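Local coordinates for 5-carboxymethyl-2-hydroxymuconate semialdehyde dehydrogenase (Thermus thermophilus, PDB 2D4E), which probably catalyses the NAD-dependent oxidation of 5-carboxymethyl-2-hydroxymuconate semialdehyde to the corresponding carboxylic acid, as a member of the aldehyde dehydrogenase family, at residues A438-T443 against M460-S465; R428-T433 against L454-G459; V396-N401 against L415-F420; R288-V293 against G323-R328; A114-R119 against F298-E303. One frame throughout, in Å; residues are numbered along the deposited sequence.

Interaction 1: A438-T443 against M460-S465; sequences AAYVFT and MVYLNS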
# COMPACT_ATOMS: atom_id res chain seq x y z
N ALA C 438 13.56 -5.46 21.52
CA ALA C 438 14.53 -5.70 20.45
C ALA C 438 15.30 -7.01 20.63
O ALA C 438 15.17 -7.69 21.65
CB ALA C 438 15.51 -4.54 20.37
N ALA C 439 16.09 -7.36 19.63
CA ALA C 439 16.91 -8.56 19.66
C ALA C 439 18.04 -8.31 18.66
O ALA C 439 17.85 -7.62 17.66
CB ALA C 439 16.10 -9.78 19.25
N TYR C 440 19.22 -8.85 18.95
CA TYR C 440 20.39 -8.69 18.09
C TYR C 440 21.00 -10.05 17.78
O TYR C 440 21.30 -10.84 18.69
CB TYR C 440 21.42 -7.79 18.77
CG TYR C 440 20.84 -6.47 19.24
CD1 TYR C 440 20.10 -6.39 20.41
CD2 TYR C 440 21.00 -5.31 18.47
CE1 TYR C 440 19.52 -5.19 20.82
CE2 TYR C 440 20.42 -4.10 18.87
CZ TYR C 440 19.69 -4.04 20.04
OH TYR C 440 19.11 -2.86 20.44
N VAL C 441 21.20 -10.33 16.50
CA VAL C 441 21.75 -11.61 16.10
C VAL C 441 23.05 -11.47 15.33
O VAL C 441 23.12 -10.75 14.33
CB VAL C 441 20.75 -12.38 15.22
CG1 VAL C 441 21.28 -13.79 14.95
CG2 VAL C 441 19.39 -12.42 15.91
N PHE C 442 24.08 -12.15 15.81
CA PHE C 442 25.38 -12.11 15.17
C PHE C 442 25.77 -13.50 14.67
O PHE C 442 26.11 -14.39 15.45
CB PHE C 442 26.42 -11.56 16.14
CG PHE C 442 26.12 -10.16 16.62
CD1 PHE C 442 25.28 -9.95 17.71
CD2 PHE C 442 26.63 -9.05 15.94
CE1 PHE C 442 24.95 -8.65 18.12
CE2 PHE C 442 26.31 -7.75 16.35
CZ PHE C 442 25.47 -7.55 17.44
N THR C 443 25.69 -13.67 13.36
CA THR C 443 26.03 -14.93 12.70
C THR C 443 26.20 -14.58 11.22
O THR C 443 25.56 -13.64 10.73
CB THR C 443 24.88 -15.96 12.84
OG1 THR C 443 25.31 -17.23 12.33
CG2 THR C 443 23.64 -15.50 12.06
N MET C 460 11.69 -5.40 16.99
CA MET C 460 12.84 -5.09 16.15
C MET C 460 13.99 -6.09 16.27
O MET C 460 14.41 -6.43 17.37
CB MET C 460 13.42 -3.71 16.50
CG MET C 460 12.69 -2.51 15.93
SD MET C 460 11.14 -2.22 16.74
CE MET C 460 11.66 -2.10 18.44
N VAL C 461 14.50 -6.55 15.13
CA VAL C 461 15.63 -7.47 15.13
C VAL C 461 16.74 -6.86 14.28
O VAL C 461 16.50 -6.38 13.17
CB VAL C 461 15.25 -8.85 14.54
CG1 VAL C 461 16.50 -9.73 14.43
CG2 VAL C 461 14.20 -9.54 15.42
N TYR C 462 17.94 -6.85 14.84
CA TYR C 462 19.10 -6.32 14.15
C TYR C 462 20.07 -7.46 13.88
O TYR C 462 20.46 -8.19 14.80
CB TYR C 462 19.78 -5.24 15.00
CG TYR C 462 18.91 -4.02 15.19
CD1 TYR C 462 18.91 -2.97 14.26
CD2 TYR C 462 18.03 -3.94 16.27
CE1 TYR C 462 18.06 -1.88 14.40
CE2 TYR C 462 17.17 -2.85 16.42
CZ TYR C 462 17.19 -1.83 15.49
OH TYR C 462 16.35 -0.76 15.65
N LEU C 463 20.43 -7.63 12.62
CA LEU C 463 21.34 -8.68 12.22
C LEU C 463 22.73 -8.11 12.01
O LEU C 463 22.92 -7.20 11.20
CB LEU C 463 20.85 -9.35 10.94
CG LEU C 463 19.45 -9.97 11.01
CD1 LEU C 463 19.09 -10.59 9.66
CD2 LEU C 463 19.40 -11.02 12.12
N ASN C 464 23.69 -8.64 12.76
CA ASN C 464 25.09 -8.22 12.66
C ASN C 464 25.39 -6.74 12.81
O ASN C 464 26.22 -6.18 12.09
CB ASN C 464 25.68 -8.74 11.35
CG ASN C 464 25.68 -10.25 11.28
OD1 ASN C 464 25.93 -10.92 12.29
ND2 ASN C 464 25.41 -10.80 10.10
N SER C 465 24.72 -6.10 13.76
CA SER C 465 24.95 -4.69 14.00
C SER C 465 24.31 -4.25 15.29
O SER C 465 23.54 -5.00 15.90
CB SER C 465 24.38 -3.83 12.87
OG SER C 465 23.04 -3.49 13.14
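Asn464 N gives its hydrogen to Val441 O at 2.7 Å, nearly straight at 170°. It is the shortest bond of a ladder that also includes Val441 N to Tyr462 O (2.8 Å) and Tyr462 N to Ala439 O (2.9 Å); the first rung, Ala439 N to Met460 O, is weak. Where the strand 460-463 gives out, Asn464 turns into a left-handed backbone conformation and its side-chain amide takes over the pairing. Asn464 CG lies beside its own backbone N (chi1 -62°), which faces the amide toward Thr443. Asn464 OD1 then accepts Thr443 N on a lone pair in the carbonyl plane at 3.0 Å, while Asn464 ND2 donates to Thr443 O, 2.9 Å away and almost exactly in the amide plane. Tyr440 and Tyr462 run side by side from one face of the sheet, their planes only 16° apart but slid so far that the rings hardly overlap; Tyr440 CE2 comes to 3.5 Å from Tyr462 CD2. The Tyr440 hydroxyl bonds with Thr306 O and Asn467. On the other face, Leu463 CD2 lies against Val441 CB, near helix 446-455. A strand of a second subunit pairs with residues 460-462 and continues the sheet. Two parallel neighbours joined through helix 446-455 make this a classic beta-alpha-beta unit in the mixed sheet of an aldehyde dehydrogenase.

Interaction 2: R428-T433 against L454-G459; sequences RKANDT and LELEAG
The amide of Asn431 reaches across from helix 423-431 and bonds to the backbone of 454-459 with both its ends. Its CG stands beside the backbone N and chi2 is only -19°, which turns OD1 to Glu457 N and ND2 to Glu455 O. The bond from Glu457 N is 2.8 Å and straight at 172°, yet the donor rises above the carbonyl plane of Asn431 OD1 and does not sit on a lone pair. Asn431 ND2 meets Glu455 O at 3.1 Å, close to its own amide plane. Glu457 runs on extended past CG and crosses the asparagine at about a right angle. Its carboxylate lies stacked on the amide, planes 23° apart, with Glu457 OE1 3.3 Å from Asn431 CB. That oxygen has its real partner in Lys479, by a salt bridge. On the buried side Leu456 CD2 rests on Ala430 CB at 3.6 Å. Glu455 turns elsewhere, to Arg82 of a second subunit and Arg152 of a fourth. One amide thus satisfies a carbonyl and an N-H where helix 446-455 unwinds, and its two complementary bonds, one accepted and one donated, should disfavour a flipped amide.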
# COMPACT_ATOMS: atom_id res chain seq x y z
N ARG C 428 15.17 -20.35 22.26
CA ARG C 428 14.32 -20.62 23.41
C ARG C 428 14.61 -19.64 24.55
O ARG C 428 13.70 -19.03 25.11
CB ARG C 428 14.53 -22.06 23.91
CG ARG C 428 13.82 -22.38 25.21
CD ARG C 428 13.98 -23.86 25.59
NE ARG C 428 15.38 -24.22 25.87
CZ ARG C 428 16.06 -23.84 26.95
NH1 ARG C 428 15.48 -23.09 27.88
NH2 ARG C 428 17.31 -24.23 27.11
N LYS C 429 15.89 -19.50 24.89
CA LYS C 429 16.29 -18.60 25.97
C LYS C 429 16.05 -17.14 25.59
O LYS C 429 15.66 -16.33 26.43
CB LYS C 429 17.78 -18.80 26.31
CG LYS C 429 18.09 -20.13 26.97
CD LYS C 429 19.57 -20.29 27.29
CE LYS C 429 19.81 -21.60 28.04
NZ LYS C 429 21.24 -21.89 28.32
N ALA C 430 16.29 -16.80 24.32
CA ALA C 430 16.07 -15.42 23.88
C ALA C 430 14.61 -15.02 24.10
O ALA C 430 14.34 -13.94 24.62
CB ALA C 430 16.44 -15.28 22.40
N ASN C 431 13.69 -15.89 23.72
CA ASN C 431 12.26 -15.61 23.87
C ASN C 431 11.69 -15.84 25.25
O ASN C 431 10.55 -15.47 25.52
CB ASN C 431 11.43 -16.44 22.88
CG ASN C 431 11.60 -15.97 21.45
OD1 ASN C 431 12.03 -14.84 21.20
ND2 ASN C 431 11.23 -16.83 20.50
N ASP C 432 12.48 -16.45 26.14
CA ASP C 432 11.98 -16.74 27.47
C ASP C 432 12.06 -15.61 28.51
O ASP C 432 12.77 -15.73 29.50
CB ASP C 432 12.68 -18.00 28.01
CG ASP C 432 11.97 -18.58 29.23
OD1 ASP C 432 10.77 -18.31 29.42
OD2 ASP C 432 12.63 -19.33 29.99
N THR C 433 11.34 -14.52 28.25
CA THR C 433 11.23 -13.39 29.18
C THR C 433 9.87 -12.79 28.90
O THR C 433 9.25 -13.11 27.88
CB THR C 433 12.30 -12.27 28.97
OG1 THR C 433 11.93 -11.44 27.86
CG2 THR C 433 13.67 -12.86 28.74
N LEU C 454 12.84 -14.22 12.07
CA LEU C 454 11.41 -14.52 12.04
C LEU C 454 10.88 -15.13 13.34
O LEU C 454 9.74 -14.89 13.72
CB LEU C 454 11.09 -15.47 10.89
CG LEU C 454 9.61 -15.81 10.71
CD1 LEU C 454 8.87 -14.57 10.21
CD2 LEU C 454 9.43 -16.95 9.72
N GLU C 455 11.71 -15.92 14.02
CA GLU C 455 11.31 -16.58 15.27
C GLU C 455 11.46 -15.77 16.56
O GLU C 455 10.80 -16.06 17.55
CB GLU C 455 12.07 -17.90 15.42
CG GLU C 455 11.74 -18.95 14.36
CD GLU C 455 10.32 -19.46 14.47
OE1 GLU C 455 9.93 -19.93 15.56
OE2 GLU C 455 9.58 -19.40 13.47
N LEU C 456 12.34 -14.78 16.56
CA LEU C 456 12.55 -13.96 17.76
C LEU C 456 11.36 -13.05 18.05
O LEU C 456 10.95 -12.25 17.20
CB LEU C 456 13.83 -13.13 17.61
CG LEU C 456 15.15 -13.92 17.67
CD1 LEU C 456 16.28 -13.07 17.13
CD2 LEU C 456 15.43 -14.35 19.10
N GLU C 457 10.80 -13.17 19.25
CA GLU C 457 9.64 -12.38 19.63
C GLU C 457 10.10 -11.00 20.08
O GLU C 457 10.43 -10.76 21.25
CB GLU C 457 8.86 -13.11 20.73
CG GLU C 457 8.62 -14.57 20.37
CD GLU C 457 7.99 -15.39 21.48
OE1 GLU C 457 8.36 -15.20 22.66
OE2 GLU C 457 7.14 -16.25 21.17
N ALA C 458 10.13 -10.09 19.12
CA ALA C 458 10.57 -8.73 19.36
C ALA C 458 10.01 -7.85 18.25
O ALA C 458 9.72 -8.32 17.15
CB ALA C 458 12.08 -8.67 19.35
N GLY C 459 9.84 -6.57 18.55
CA GLY C 459 9.34 -5.67 17.53
C GLY C 459 10.44 -5.35 16.53
O GLY C 459 10.16 -5.07 15.37

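Interaction 3: V396-N401 against L415-F420; sequences VFVGEN and LVAIPF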
# COMPACT_ATOMS: atom_id res chain seq x y z
N VAL C 396 29.42 -6.85 34.66
CA VAL C 396 29.19 -8.05 33.87
C VAL C 396 29.08 -9.29 34.76
O VAL C 396 29.95 -9.54 35.59
CB VAL C 396 30.34 -8.33 32.86
CG1 VAL C 396 30.03 -9.60 32.06
CG2 VAL C 396 30.53 -7.16 31.93
N PHE C 397 28.00 -10.05 34.56
CA PHE C 397 27.75 -11.28 35.30
C PHE C 397 27.69 -12.43 34.32
O PHE C 397 27.44 -12.23 33.13
CB PHE C 397 26.38 -11.28 35.98
CG PHE C 397 26.32 -10.57 37.30
CD1 PHE C 397 25.75 -9.30 37.39
CD2 PHE C 397 26.74 -11.21 38.47
CE1 PHE C 397 25.59 -8.67 38.63
CE2 PHE C 397 26.58 -10.59 39.71
CZ PHE C 397 26.01 -9.32 39.79
N VAL C 398 27.91 -13.64 34.81
CA VAL C 398 27.75 -14.84 34.00
C VAL C 398 26.66 -15.53 34.79
O VAL C 398 26.81 -15.76 35.99
CB VAL C 398 29.00 -15.73 33.99
CG1 VAL C 398 28.63 -17.11 33.46
CG2 VAL C 398 30.07 -15.12 33.09
N GLY C 399 25.54 -15.83 34.15
CA GLY C 399 24.45 -16.47 34.86
C GLY C 399 23.57 -17.36 34.01
O GLY C 399 24.00 -17.90 32.98
N GLU C 400 22.33 -17.52 34.45
CA GLU C 400 21.37 -18.35 33.75
C GLU C 400 20.14 -17.51 33.44
O GLU C 400 19.81 -16.59 34.18
CB GLU C 400 20.99 -19.56 34.61
CG GLU C 400 22.21 -20.33 35.09
CD GLU C 400 21.86 -21.54 35.94
OE1 GLU C 400 21.10 -21.40 36.93
OE2 GLU C 400 22.36 -22.65 35.63
N ASN C 401 19.47 -17.85 32.34
CA ASN C 401 18.30 -17.11 31.89
C ASN C 401 17.12 -17.06 32.85
O ASN C 401 16.27 -16.18 32.74
CB ASN C 401 17.85 -17.65 30.53
CG ASN C 401 17.04 -16.63 29.75
OD1 ASN C 401 17.54 -15.57 29.40
ND2 ASN C 401 15.78 -16.96 29.48
N LEU C 415 25.29 -6.17 32.63
CA LEU C 415 25.09 -7.21 31.63
C LEU C 415 25.16 -8.60 32.23
O LEU C 415 25.91 -8.84 33.18
CB LEU C 415 26.17 -7.10 30.55
CG LEU C 415 26.15 -8.14 29.42
CD1 LEU C 415 24.96 -7.89 28.51
CD2 LEU C 415 27.45 -8.07 28.62
N VAL C 416 24.36 -9.51 31.69
CA VAL C 416 24.37 -10.89 32.14
C VAL C 416 24.61 -11.77 30.91
O VAL C 416 23.84 -11.75 29.96
CB VAL C 416 23.04 -11.30 32.84
CG1 VAL C 416 21.86 -11.15 31.90
CG2 VAL C 416 23.14 -12.73 33.34
N ALA C 417 25.71 -12.52 30.94
CA ALA C 417 26.10 -13.41 29.85
C ALA C 417 25.57 -14.82 30.13
O ALA C 417 25.75 -15.36 31.23
CB ALA C 417 27.62 -13.44 29.72
N ILE C 418 24.93 -15.42 29.13
CA ILE C 418 24.33 -16.75 29.26
C ILE C 418 24.72 -17.61 28.07
O ILE C 418 24.59 -17.19 26.92
CB ILE C 418 22.80 -16.62 29.30
CG1 ILE C 418 22.40 -15.60 30.37
CG2 ILE C 418 22.16 -17.98 29.60
CD1 ILE C 418 20.98 -15.08 30.22
N PRO C 419 25.19 -18.84 28.33
CA PRO C 419 25.59 -19.76 27.26
C PRO C 419 24.44 -20.52 26.60
O PRO C 419 23.37 -20.68 27.19
CB PRO C 419 26.54 -20.71 27.97
CG PRO C 419 25.89 -20.85 29.31
CD PRO C 419 25.54 -19.40 29.65
N PHE C 420 24.66 -20.97 25.37
CA PHE C 420 23.67 -21.78 24.68
C PHE C 420 24.46 -22.79 23.85
O PHE C 420 25.55 -22.49 23.37
CB PHE C 420 22.71 -20.93 23.83
CG PHE C 420 23.35 -20.23 22.65
CD1 PHE C 420 23.67 -20.93 21.49
CD2 PHE C 420 23.57 -18.86 22.69
CE1 PHE C 420 24.19 -20.28 20.38
CE2 PHE C 420 24.09 -18.19 21.58
CZ PHE C 420 24.40 -18.90 20.42
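Leu415 pairs with Val396 on the neighbouring parallel strand, and its carbonyl does the first work: Leu415 O takes the hydrogen of Phe397 N at 2.8 Å. The same oxygen also receives the CA-H of Val396, and it sits near the plane at the edge of the Phe397 ring. The Leu415 side chain points to the face shared with Val396, where it meets Val325 of helix 315-331. Ala417, two residues on, is gripped through its backbone N and O. Ala417 N bonds to Phe397 O almost straight, at 175°, and Ala417 O accepts Gly399 N at 3.0 Å; Ala417 CB lies 3.6 Å from Phe397 O. Strand 395-398, helix 404-407 and strand 414-420 form a beta-alpha-beta unit, and this ladder is its parallel pairing within the mixed sheet. Past Gly399, segment 396-401 leaves the ladder, so Ile418 packs with side-chain carbon where bridges have stopped. Its CG1 stands beside the backbone N (chi1 -52°), and the extended branch carries CD1 to Asn401, 3.6 Å from Asn401 OD1, the two side chains crossing near a right angle. CG1 of Ile418 also lies 3.8 Å from Gly399 O. The polar partner of Asn401 OD1 is Arg310; the isoleucine methyl makes van der Waals contact with it. Pro419 CD comes to 4.0 Å from Gly399 O as the strands part.

Interaction 4: R288-V293 against G323-R328; sequences RALDAV and GKVVER
Charge first: Arg328 presents both terminal nitrogens, end-on, to a single oxygen of Asp291. Arg328 NH1 and Arg328 NH2 each stand 3.0 Å from Asp291 OD2, and the oxygen lies near the guanidinium plane. The carboxylate plane is turned 71° against the guanidinium, and Arg328 takes OD2 with both nitrogens: NH1 arrives nearly along the C-O direction, NH2 from the anti side and well out of plane. Arg328 gets there by folding its chain, bent at both chi2 and chi3, which brings the guanidinium round beside helix 286-298. Asp291 has further partners in a second subunit, OD1 with Lys512 and OD2 with Lys515, and Arg328 NH2 also donates to Phe513 O of that chain. The acid is thus ringed by positive groups, which would tend to keep it ionised. The two helices lie on one side of the mixed sheet in this alpha/beta fold, their local axes 10.2 Å apart and crossing at -48°. Leu290 leads the van der Waals contact between them. Its CG is anti to the backbone N (chi1 177°), and the two methyls divide the work: Leu290 CD1 lies 3.8 Å from Val325 CG2, while Leu290 CD2 comes against Lys324 CB. The same Leu290 CD2 methyl also lies against the guanidinium, 3.5 Å from Arg328 NH1. Val293 CG2 meets Val325 CG2 at 4.1 Å, the two valines crossing nearly at right angles.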
# COMPACT_ATOMS: atom_id res chain seq x y z
N ARG C 288 33.37 -7.43 15.20
CA ARG C 288 32.24 -6.51 15.10
C ARG C 288 31.23 -6.84 16.20
O ARG C 288 30.66 -5.94 16.82
CB ARG C 288 31.56 -6.64 13.73
CG ARG C 288 30.41 -5.65 13.52
CD ARG C 288 29.45 -6.10 12.42
NE ARG C 288 30.11 -6.31 11.13
CZ ARG C 288 29.47 -6.63 10.01
NH1 ARG C 288 28.15 -6.78 10.00
NH2 ARG C 288 30.15 -6.80 8.88
N ALA C 289 31.02 -8.13 16.43
CA ALA C 289 30.08 -8.57 17.46
C ALA C 289 30.51 -8.03 18.83
O ALA C 289 29.68 -7.57 19.61
CB ALA C 289 30.01 -10.10 17.50
N LEU C 290 31.81 -8.07 19.10
CA LEU C 290 32.34 -7.56 20.36
C LEU C 290 32.06 -6.06 20.48
O LEU C 290 31.55 -5.59 21.50
CB LEU C 290 33.85 -7.82 20.46
CG LEU C 290 34.55 -7.28 21.71
CD1 LEU C 290 33.94 -7.90 22.96
CD2 LEU C 290 36.05 -7.60 21.65
N ASP C 291 32.41 -5.30 19.45
CA ASP C 291 32.17 -3.86 19.47
C ASP C 291 30.70 -3.57 19.70
O ASP C 291 30.35 -2.74 20.53
CB ASP C 291 32.59 -3.22 18.15
CG ASP C 291 34.09 -3.06 18.03
OD1 ASP C 291 34.55 -2.75 16.91
OD2 ASP C 291 34.80 -3.22 19.04
N ALA C 292 29.85 -4.28 18.97
CA ALA C 292 28.40 -4.09 19.07
C ALA C 292 27.78 -4.38 20.43
O ALA C 292 27.07 -3.54 20.97
CB ALA C 292 27.71 -4.91 18.00
N VAL C 293 28.04 -5.56 20.99
CA VAL C 293 27.45 -5.90 22.28
C VAL C 293 27.99 -5.02 23.40
O VAL C 293 27.26 -4.67 24.33
CB VAL C 293 27.65 -7.41 22.64
CG1 VAL C 293 27.13 -8.29 21.50
CG2 VAL C 293 29.11 -7.71 22.92
N GLY C 323 35.17 -13.29 27.89
CA GLY C 323 36.38 -12.78 28.51
C GLY C 323 36.73 -11.46 27.86
O GLY C 323 37.16 -10.51 28.53
N LYS C 324 36.55 -11.37 26.54
CA LYS C 324 36.85 -10.14 25.83
C LYS C 324 35.85 -9.03 26.15
O LYS C 324 36.21 -7.85 26.15
CB LYS C 324 36.91 -10.40 24.32
CG LYS C 324 38.22 -11.04 23.91
CD LYS C 324 38.19 -11.59 22.51
CE LYS C 324 39.48 -12.33 22.22
NZ LYS C 324 39.38 -13.14 20.98
N VAL C 325 34.62 -9.41 26.45
CA VAL C 325 33.61 -8.41 26.80
C VAL C 325 34.01 -7.80 28.14
O VAL C 325 33.93 -6.58 28.33
CB VAL C 325 32.20 -9.05 26.93
CG1 VAL C 325 31.23 -8.06 27.55
CG2 VAL C 325 31.69 -9.49 25.55
N VAL C 326 34.44 -8.65 29.06
CA VAL C 326 34.86 -8.22 30.39
C VAL C 326 36.01 -7.21 30.36
O VAL C 326 35.96 -6.19 31.04
CB VAL C 326 35.27 -9.43 31.27
CG1 VAL C 326 35.82 -8.95 32.61
CG2 VAL C 326 34.07 -10.34 31.48
N GLU C 327 37.04 -7.49 29.57
CA GLU C 327 38.18 -6.57 29.49
C GLU C 327 37.78 -5.24 28.87
O GLU C 327 38.28 -4.19 29.26
CB GLU C 327 39.33 -7.20 28.70
CG GLU C 327 40.00 -8.37 29.43
CD GLU C 327 40.28 -8.06 30.90
OE1 GLU C 327 40.98 -7.05 31.17
OE2 GLU C 327 39.81 -8.82 31.78
N ARG C 328 36.87 -5.27 27.90
CA ARG C 328 36.42 -4.03 27.28
C ARG C 328 35.64 -3.21 28.32
O ARG C 328 35.82 -2.00 28.45
CB ARG C 328 35.55 -4.33 26.06
CG ARG C 328 36.35 -4.82 24.85
CD ARG C 328 37.12 -3.67 24.20
NE ARG C 328 36.20 -2.76 23.51
CZ ARG C 328 35.70 -2.97 22.30
NH1 ARG C 328 36.03 -4.06 21.61
NH2 ARG C 328 34.82 -2.12 21.79

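Interaction 5: A114-R119 against F298-E303; sequences AGQVLR and FSFNGE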
# COMPACT_ATOMS: atom_id res chain seq x y z
N ALA C 114 20.01 15.08 33.15
CA ALA C 114 19.89 13.63 33.06
C ALA C 114 21.18 12.80 33.10
O ALA C 114 21.12 11.57 33.04
CB ALA C 114 19.07 13.25 31.83
N GLY C 115 22.33 13.46 33.18
CA GLY C 115 23.59 12.73 33.28
C GLY C 115 24.26 12.04 32.10
O GLY C 115 25.25 11.33 32.31
N GLN C 116 23.76 12.20 30.88
CA GLN C 116 24.40 11.55 29.74
C GLN C 116 25.57 12.41 29.26
O GLN C 116 25.57 13.62 29.47
CB GLN C 116 23.40 11.35 28.59
CG GLN C 116 22.24 10.40 28.88
CD GLN C 116 22.69 8.98 29.24
OE1 GLN C 116 23.68 8.48 28.71
NE2 GLN C 116 21.94 8.33 30.12
N VAL C 117 26.56 11.80 28.63
CA VAL C 117 27.71 12.55 28.14
C VAL C 117 27.25 13.59 27.12
O VAL C 117 26.45 13.28 26.23
CB VAL C 117 28.77 11.63 27.51
CG1 VAL C 117 29.30 10.67 28.56
CG2 VAL C 117 28.17 10.87 26.36
N LEU C 118 27.76 14.81 27.25
CA LEU C 118 27.36 15.91 26.38
C LEU C 118 27.30 15.64 24.89
O LEU C 118 26.29 15.96 24.25
CB LEU C 118 28.25 17.14 26.65
CG LEU C 118 27.76 18.46 26.03
CD1 LEU C 118 26.32 18.76 26.49
CD2 LEU C 118 28.70 19.60 26.44
N ARG C 119 28.34 15.04 24.31
CA ARG C 119 28.32 14.77 22.87
C ARG C 119 27.15 13.87 22.46
O ARG C 119 26.55 14.07 21.40
CB ARG C 119 29.65 14.16 22.41
CG ARG C 119 29.96 12.78 22.99
CD ARG C 119 31.30 12.27 22.46
NE ARG C 119 31.64 10.96 23.00
CZ ARG C 119 32.03 10.73 24.25
NH1 ARG C 119 32.15 11.74 25.11
NH2 ARG C 119 32.31 9.50 24.64
N PHE C 298 26.48 -0.89 27.34
CA PHE C 298 27.10 0.16 28.13
C PHE C 298 26.93 1.60 27.67
O PHE C 298 27.10 2.52 28.47
CB PHE C 298 28.58 -0.18 28.34
CG PHE C 298 28.81 -1.48 29.07
CD1 PHE C 298 29.62 -2.47 28.52
CD2 PHE C 298 28.16 -1.74 30.27
CE1 PHE C 298 29.78 -3.70 29.17
CE2 PHE C 298 28.31 -2.96 30.93
CZ PHE C 298 29.12 -3.94 30.38
N SER C 299 26.59 1.82 26.41
CA SER C 299 26.39 3.19 25.94
C SER C 299 25.17 3.77 26.65
O SER C 299 24.35 3.03 27.20
CB SER C 299 26.17 3.23 24.43
OG SER C 299 24.93 2.62 24.10
N PHE C 300 25.05 5.10 26.64
CA PHE C 300 23.93 5.79 27.29
C PHE C 300 23.81 5.39 28.77
O PHE C 300 22.70 5.29 29.32
CB PHE C 300 22.62 5.48 26.53
CG PHE C 300 21.68 6.66 26.44
CD1 PHE C 300 20.62 6.80 27.33
CD2 PHE C 300 21.88 7.65 25.48
CE1 PHE C 300 19.77 7.91 27.26
CE2 PHE C 300 21.03 8.77 25.40
CZ PHE C 300 19.98 8.89 26.30
N ASN C 301 24.97 5.18 29.39
CA ASN C 301 25.06 4.79 30.80
C ASN C 301 24.19 3.60 31.14
O ASN C 301 23.74 3.46 32.27
CB ASN C 301 24.68 5.95 31.73
CG ASN C 301 25.48 7.21 31.47
OD1 ASN C 301 26.54 7.17 30.85
ND2 ASN C 301 24.99 8.35 31.97
N GLY C 302 23.95 2.73 30.16
CA GLY C 302 23.12 1.55 30.41
C GLY C 302 21.64 1.86 30.60
O GLY C 302 20.84 0.96 30.83
N GLU C 303 21.27 3.13 30.48
CA GLU C 303 19.88 3.54 30.65
C GLU C 303 19.16 3.70 29.30
O GLU C 303 18.57 4.73 29.01
CB GLU C 303 19.84 4.83 31.46
CG GLU C 303 20.57 4.69 32.79
CD GLU C 303 20.79 6.02 33.51
OE1 GLU C 303 21.29 6.97 32.87
OE2 GLU C 303 20.48 6.10 34.71
O HOH W 1 26.17 8.77 28.33
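Gln116 lays its side chain over the ring of Phe300, in the loop between helix 286-298 and strand 310-314, which in aldehyde dehydrogenases carries the nucleophilic cysteine a little further along. Gln116 itself belongs to the short link between helices 103-114 and 118-136. From CB the chain turns so that CG lies beside the backbone N, and a second bend at chi2 (-60°) folds the amide back over the phenylalanine. CG makes a CH-pi contact, 3.9 Å from the centroid of the Phe300 ring. Next comes CD, lying over the middle of the ring at 3.5 Å from its plane, and because amide and ring are only 10° from parallel the two flat groups stack. At the tip the branches part. Gln116 OE1 stays over the face and comes 3.1 Å from Phe300 CA, and a water lies so close to it that the bond is doubtful. That water accepts from Val117 N at 3.1 Å and lies 3.0 Å from Asn301 OD1, whose own donor is Gly345 N. Gln116 NE2 makes a weak bond to Phe300 O and lies 3.1 Å from Glu303 OE1. Glu303, with OE2 bonded to Ile348 N, has its side chain about 8 Å from the bound NAD. Asn301 returns the contact from the other segment: its ND2 donates to Gly115 O at 3.0 Å, with the oxygen in the plane of the Asn301 amide but the donor 55° above the plane of the accepting carbonyl.

Overall arrangement
Interactions 1, 3, 4 and 5 are buried, interaction 2 only partly. Interactions 1 and 3 are strand pairings in the same mixed sheet, each closing a beta-alpha-beta unit, and both rest mainly on backbone bonds. Interaction 2 sits beside helices 423-431 and 446-455, next to interaction 1; Leu456 packs on Val441, and Lys429 bonds to Pro419 O of interaction 3. Interaction 4 joins two helices on the sheet: Phe442 of interaction 1 packs on one, Leu415 of interaction 3 on the other. Its salt bridge faces a second subunit. Interaction 5, nearest the chain's centre, exchanges ladder bonds for an amide on a ring and a water; Phe298 touches Val396 of interaction 3.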